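Local structure of RNA silencing suppressor p19 (Tomato bushy stunt virus, 4J39) at residues A59-V64 against E121-A126; D71-A76 against R106-L111. The protein suppresses RNA silencing in the infected host as a homodimer that binds double-stranded RNA, probably acting as a molecular caliper that selects silencing RNAs by duplex length. All blocks are in the same frame, centred on the assembly; numbering follows the deposited sequence. Where two conformers were deposited one is given.

Contact 1 of 2, residues A59-V64 against E121-A126; sequences ASLHRV and ELLQLA
Val64 O accepts two hydrogen bonds, from Lys119 NZ and Ser67 OG, so the carbonyl of a residue that packs against Leu123 is itself tied to helix 108-124. Between 59-64 and 121-126 themselves, side chains make the contact, and Leu61 contributes the largest share. With CG anti to the backbone N (chi1 -171°), Leu61 sends its two methyls to different partners. Leu61 CD1 rests on Leu123 CB at 3.8 Å and meets Leu123 CD1 slightly farther out, the two leucines lying aslant. CD2 goes instead to Gln124, whose chain is extended beyond CG and crosses Leu61 at about a right angle; this Leu61 CD2 methyl sits 3.7 Å from Gln124 CG and 3.4 Å from Gln124 OE1, a non-bonded approach at the exposed margin. On the buried side, Val64 CG2 abuts Leu123 CD1 at 3.7 Å, and Leu123 CD1 therefore has Leu61 and Val64 as neighbours. Tyr54 touches both Leu61 and Val64, and its OH hydrogen-bonds to Leu123 O. The pairing thus joins helix 58-65 to the C-terminal part of helix 108-124, over Phe37 of strand 36-43, which meets Val64 and Leu123, and Phe94 of strand 87-94, which meets Leu123.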
loop_
_atom_site.group_PDB
_atom_site.type_symbol
_atom_site.label_atom_id
_atom_site.label_comp_id
_atom_site.label_asym_id
_atom_site.label_seq_id
_atom_site.Cartn_x
_atom_site.Cartn_y
_atom_site.Cartn_z
ATOM N N ALA A 59 5.223 -22.258 -7.103
ATOM C CA ALA A 59 3.942 -22.819 -7.507
ATOM C C ALA A 59 2.737 -22.117 -6.827
ATOM O O ALA A 59 1.814 -21.627 -7.498
ATOM C CB ALA A 59 3.904 -24.266 -7.214
ATOM N N SER A 60 2.898 -21.980 -5.545
ATOM C CA SER A 60 1.837 -21.310 -4.726
ATOM C C SER A 60 1.679 -19.843 -5.038
ATOM O O SER A 60 0.524 -19.307 -5.205
ATOM C CB SER A 60 2.116 -21.553 -3.286
ATOM O OG SER A 60 1.058 -20.970 -2.452
ATOM N N LEU A 61 2.799 -19.097 -5.193
ATOM C CA LEU A 61 2.791 -17.678 -5.658
ATOM C C LEU A 61 2.015 -17.499 -6.963
ATOM O O LEU A 61 1.143 -16.606 -7.136
ATOM C CB LEU A 61 4.247 -17.116 -5.811
ATOM C CG LEU A 61 4.344 -15.634 -6.058
ATOM C CD1 LEU A 61 3.614 -14.747 -4.977
ATOM C CD2 LEU A 61 5.793 -15.149 -6.319
ATOM N N HIS A 62 2.349 -18.351 -7.941
ATOM C CA HIS A 62 1.673 -18.305 -9.245
ATOM C C HIS A 62 0.130 -18.473 -9.053
ATOM O O HIS A 62 -0.673 -17.683 -9.611
ATOM C CB HIS A 62 2.236 -19.432 -10.174
ATOM C CG HIS A 62 1.720 -19.327 -11.549
ATOM N ND1 HIS A 62 0.682 -20.103 -11.982
ATOM C CD2 HIS A 62 2.004 -18.448 -12.540
ATOM C CE1 HIS A 62 0.323 -19.700 -13.185
ATOM N NE2 HIS A 62 1.126 -18.720 -13.560
ATOM N N ARG A 63 -0.218 -19.464 -8.265
ATOM C CA ARG A 63 -1.600 -19.840 -8.101
ATOM C C ARG A 63 -2.344 -18.617 -7.504
ATOM O O ARG A 63 -3.369 -18.182 -8.012
ATOM C CB ARG A 63 -1.725 -21.008 -7.186
ATOM C CG ARG A 63 -3.202 -21.499 -6.958
ATOM C CD ARG A 63 -3.330 -22.589 -5.954
ATOM N NE ARG A 63 -3.293 -22.052 -4.569
ATOM C CZ ARG A 63 -4.390 -21.586 -3.970
ATOM N NH1 ARG A 63 -5.603 -21.697 -4.540
ATOM N NH2 ARG A 63 -4.337 -21.119 -2.675
ATOM N N VAL A 64 -1.798 -18.076 -6.423
ATOM C CA VAL A 64 -2.567 -16.986 -5.701
ATOM C C VAL A 64 -2.582 -15.622 -6.454
ATOM O O VAL A 64 -3.495 -14.787 -6.284
ATOM C CB VAL A 64 -2.194 -16.845 -4.188
ATOM C CG1 VAL A 64 -2.277 -18.143 -3.414
ATOM C CG2 VAL A 64 -0.697 -16.247 -4.034
ATOM N N GLU A 121 5.146 -8.183 -4.101
ATOM C CA GLU A 121 6.315 -7.824 -3.255
ATOM C C GLU A 121 6.093 -8.259 -1.840
ATOM O O GLU A 121 7.003 -8.772 -1.174
ATOM C CB GLU A 121 6.584 -6.319 -3.380
ATOM C CG GLU A 121 6.803 -5.895 -4.921
ATOM C CD GLU A 121 8.226 -5.440 -5.429
ATOM O OE1 GLU A 121 8.850 -4.495 -4.847
ATOM O OE2 GLU A 121 8.641 -6.021 -6.469
ATOM N N LEU A 122 4.841 -8.134 -1.346
ATOM C CA LEU A 122 4.567 -8.602 0.006
ATOM C C LEU A 122 4.714 -10.095 0.210
ATOM O O LEU A 122 5.284 -10.600 1.198
ATOM C CB LEU A 122 3.112 -8.147 0.424
ATOM C CG LEU A 122 2.759 -8.444 1.838
ATOM C CD1 LEU A 122 3.788 -7.926 2.946
ATOM C CD2 LEU A 122 1.288 -7.913 2.200
ATOM N N LEU A 123 4.187 -10.848 -0.754
ATOM C CA LEU A 123 4.194 -12.293 -0.700
ATOM C C LEU A 123 5.651 -12.843 -0.904
ATOM O O LEU A 123 5.967 -13.896 -0.385
ATOM C CB LEU A 123 3.196 -12.865 -1.709
ATOM C CG LEU A 123 1.713 -12.534 -1.446
ATOM C CD1 LEU A 123 0.802 -13.216 -2.629
ATOM C CD2 LEU A 123 1.341 -12.969 -0.027
ATOM N N GLN A 124 6.506 -12.030 -1.468
ATOM C CA GLN A 124 7.918 -12.484 -1.699
ATOM C C GLN A 124 8.915 -11.912 -0.698
ATOM O O GLN A 124 10.137 -12.205 -0.822
ATOM C CB GLN A 124 8.394 -12.076 -3.044
ATOM C CG GLN A 124 7.640 -12.669 -4.201
ATOM C CD GLN A 124 8.213 -12.318 -5.551
ATOM O OE1 GLN A 124 8.642 -13.222 -6.294
ATOM N NE2 GLN A 124 8.251 -11.040 -5.878
ATOM N N LEU A 125 8.442 -11.134 0.253
ATOM C CA LEU A 125 9.341 -10.448 1.179
ATOM C C LEU A 125 10.122 -11.508 1.961
ATOM O O LEU A 125 9.540 -12.467 2.455
ATOM C CB LEU A 125 8.539 -9.635 2.180
ATOM C CG LEU A 125 8.908 -8.220 2.704
ATOM C CD1 LEU A 125 8.331 -8.141 4.180
ATOM C CD2 LEU A 125 10.416 -7.746 2.484
ATOM N N ALA A 126 11.433 -11.297 2.103
ATOM C CA ALA A 126 12.296 -12.280 2.779
ATOM C C ALA A 126 11.881 -12.537 4.250
ATOM O O ALA A 126 11.226 -11.683 4.901
ATOM C CB ALA A 126 13.812 -11.879 2.644
#

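Contact 2 of 2, residues D71-A76 against R106-L111; sequences DSVNYA and RTLQHL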
loop_
_atom_site.group_PDB
_atom_site.type_symbol
_atom_site.label_atom_id
_atom_site.label_comp_id
_atom_site.label_asym_id
_atom_site.label_seq_id
_atom_site.Cartn_x
_atom_site.Cartn_y
_atom_site.Cartn_z
ATOM N N ASP A 71 -8.921 -7.238 -15.536
ATOM C CA ASP A 71 -10.234 -7.498 -16.169
ATOM C C ASP A 71 -11.313 -7.956 -15.183
ATOM O O ASP A 71 -12.477 -7.456 -15.217
ATOM C CB ASP A 71 -10.134 -8.488 -17.292
ATOM C CG ASP A 71 -9.406 -7.920 -18.560
ATOM O OD1 ASP A 71 -9.178 -8.785 -19.438
ATOM O OD2 ASP A 71 -9.149 -6.708 -18.672
ATOM N N SER A 72 -11.013 -8.941 -14.329
ATOM C CA SER A 72 -12.010 -9.454 -13.314
ATOM C C SER A 72 -12.347 -8.315 -12.380
ATOM O O SER A 72 -13.540 -8.125 -11.991
ATOM C CB SER A 72 -11.577 -10.697 -12.578
ATOM O OG SER A 72 -10.564 -10.411 -11.597
ATOM N N VAL A 73 -11.384 -7.452 -11.991
ATOM C CA VAL A 73 -11.692 -6.359 -11.114
ATOM C C VAL A 73 -12.591 -5.304 -11.838
ATOM O O VAL A 73 -13.596 -4.767 -11.249
ATOM C CB VAL A 73 -10.435 -5.669 -10.470
ATOM C CG1 VAL A 73 -10.750 -4.269 -9.956
ATOM C CG2 VAL A 73 -9.798 -6.694 -9.523
ATOM N N ASN A 74 -12.285 -5.019 -13.097
ATOM C CA ASN A 74 -13.097 -4.038 -13.800
ATOM C C ASN A 74 -14.546 -4.561 -14.039
ATOM O O ASN A 74 -15.499 -3.784 -13.998
ATOM C CB ASN A 74 -12.511 -3.765 -15.138
ATOM C CG ASN A 74 -13.100 -2.559 -15.738
ATOM O OD1 ASN A 74 -12.937 -1.438 -15.218
ATOM N ND2 ASN A 74 -13.901 -2.769 -16.789
ATOM N N TYR A 75 -14.690 -5.831 -14.330
ATOM C CA TYR A 75 -16.024 -6.377 -14.561
ATOM C C TYR A 75 -16.823 -6.222 -13.256
ATOM O O TYR A 75 -17.991 -5.670 -13.204
ATOM C CB TYR A 75 -15.933 -7.802 -15.008
ATOM C CG TYR A 75 -17.335 -8.275 -15.221
ATOM C CD1 TYR A 75 -18.160 -7.585 -16.172
ATOM C CD2 TYR A 75 -17.891 -9.296 -14.437
ATOM C CE1 TYR A 75 -19.497 -7.961 -16.354
ATOM C CE2 TYR A 75 -19.232 -9.709 -14.648
ATOM C CZ TYR A 75 -20.045 -9.002 -15.572
ATOM O OH TYR A 75 -21.389 -9.417 -15.752
ATOM N N ALA A 76 -16.247 -6.665 -12.159
ATOM C CA ALA A 76 -16.928 -6.526 -10.880
ATOM C C ALA A 76 -17.233 -5.102 -10.487
ATOM O O ALA A 76 -18.365 -4.760 -9.973
ATOM C CB ALA A 76 -16.010 -7.223 -9.721
ATOM N N ARG A 106 -12.129 6.474 -11.393
ATOM C CA ARG A 106 -11.546 6.954 -12.641
ATOM C C ARG A 106 -10.101 6.440 -12.754
ATOM O O ARG A 106 -9.557 6.405 -13.843
ATOM C CB ARG A 106 -11.531 8.502 -12.651
ATOM C CG ARG A 106 -12.156 9.168 -13.840
ATOM C CD ARG A 106 -13.528 9.815 -13.536
ATOM N NE ARG A 106 -13.416 11.013 -12.706
ATOM C CZ ARG A 106 -14.420 11.825 -12.352
ATOM N NH1 ARG A 106 -15.678 11.616 -12.767
ATOM N NH2 ARG A 106 -14.131 12.863 -11.556
ATOM N N THR A 107 -9.499 6.063 -11.641
ATOM C CA THR A 107 -8.097 5.616 -11.640
ATOM C C THR A 107 -7.936 4.085 -11.544
ATOM O O THR A 107 -6.864 3.563 -11.258
ATOM C CB THR A 107 -7.233 6.302 -10.509
ATOM O OG1 THR A 107 -7.518 5.632 -9.223
ATOM C CG2 THR A 107 -7.502 7.793 -10.528
ATOM N N LEU A 108 -9.002 3.327 -11.735
ATOM C CA LEU A 108 -8.988 1.957 -11.363
ATOM C C LEU A 108 -7.895 1.139 -12.060
ATOM O O LEU A 108 -7.316 0.225 -11.439
ATOM C CB LEU A 108 -10.340 1.267 -11.621
ATOM C CG LEU A 108 -10.564 -0.151 -11.120
ATOM C CD1 LEU A 108 -10.324 -0.402 -9.625
ATOM C CD2 LEU A 108 -11.979 -0.708 -11.556
ATOM N N GLN A 109 -7.618 1.445 -13.334
ATOM C CA GLN A 109 -6.577 0.698 -14.041
ATOM C C GLN A 109 -5.184 0.820 -13.298
ATOM O O GLN A 109 -4.472 -0.184 -13.092
ATOM C CB GLN A 109 -6.509 1.125 -15.504
ATOM C CG GLN A 109 -5.579 0.230 -16.270
ATOM C CD GLN A 109 -5.670 0.380 -17.822
ATOM O OE1 GLN A 109 -6.541 1.074 -18.336
ATOM N NE2 GLN A 109 -4.758 -0.293 -18.547
ATOM N N HIS A 110 -4.870 2.035 -12.907
ATOM C CA HIS A 110 -3.625 2.304 -12.153
ATOM C C HIS A 110 -3.728 1.701 -10.740
ATOM O O HIS A 110 -2.718 1.195 -10.219
ATOM C CB HIS A 110 -3.363 3.810 -12.049
ATOM C CG HIS A 110 -2.966 4.492 -13.320
ATOM N ND1 HIS A 110 -2.263 3.873 -14.343
ATOM C CD2 HIS A 110 -3.077 5.793 -13.676
ATOM C CE1 HIS A 110 -2.026 4.755 -15.307
ATOM N NE2 HIS A 110 -2.500 5.931 -14.917
ATOM N N LEU A 111 -4.909 1.731 -10.077
ATOM C CA LEU A 111 -5.009 1.028 -8.820
ATOM C C LEU A 111 -4.704 -0.493 -8.997
ATOM O O LEU A 111 -3.994 -1.061 -8.180
ATOM C CB LEU A 111 -6.354 1.218 -8.122
ATOM C CG LEU A 111 -6.808 2.614 -7.899
ATOM C CD1 LEU A 111 -8.332 2.585 -7.441
ATOM C CD2 LEU A 111 -5.913 3.313 -6.900
#
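Leu108 meets Val73 and Asn74 with its forked end, and the way that fork is turned defines how 71-76 packs against 106-111. A chi1 of -172° turns CG away from the backbone N and carries both methyls out toward helix 70-78. Leu108 CD1 lies 3.9 Å from Val73 CG1, while Leu108 CD2 meets two neighbours, 4.1 Å from Val73 CG1 and 3.9 Å from Asn74 OD1. Both leucine methyls thus face the same branch of the valine, CG1, the two side chains being set at a slant rather than stacked in line. Asn74 also comes in aslant: although its CB does not head for Leu108, chi1 of -166° and the turn of the amide bring OD1 close to the leucine. At the protein's core side, Trp41 of strand 36-43 touches Val73 and Leu108 alike, and Phe43 adds to the cover of Val73. Leu108 opens helix 108-124 directly after the N-cap residue Thr107, so the contact joins the first turn of that helix to helix 70-78. Chemically, the two buried aliphatic groups bind by dispersion and exclusion of water, and the amide oxygen of exposed Asn74 adds van der Waals contact alone, so the contact is nonpolar where it is buried and has a polar group at its solvent-facing margin.

How the contacts relate
Contacts 1 and 2, both in the Tombusvirus P19 core, the part of the longer protein held in this chain, illustrate how one long helix can anchor two short ones that follow each other in the chain: helix 108-124 receives helix 70-78 at its N-terminal end and helix 58-65 near its C-terminal end. Their centres lie 22 Å apart and their nearest atoms about 10 Å. Strand 36-43 links them, with Phe37 under contact 1 and Trp41 under contact 2. Both sites also reach the homodimer partner: Leu122 packs on Met114 of the second subunit and Leu111 on Val97 of the second subunit. The nearest atom of contact 2 is about 5 Å from the bound RNA, against about 9 Å for contact 1.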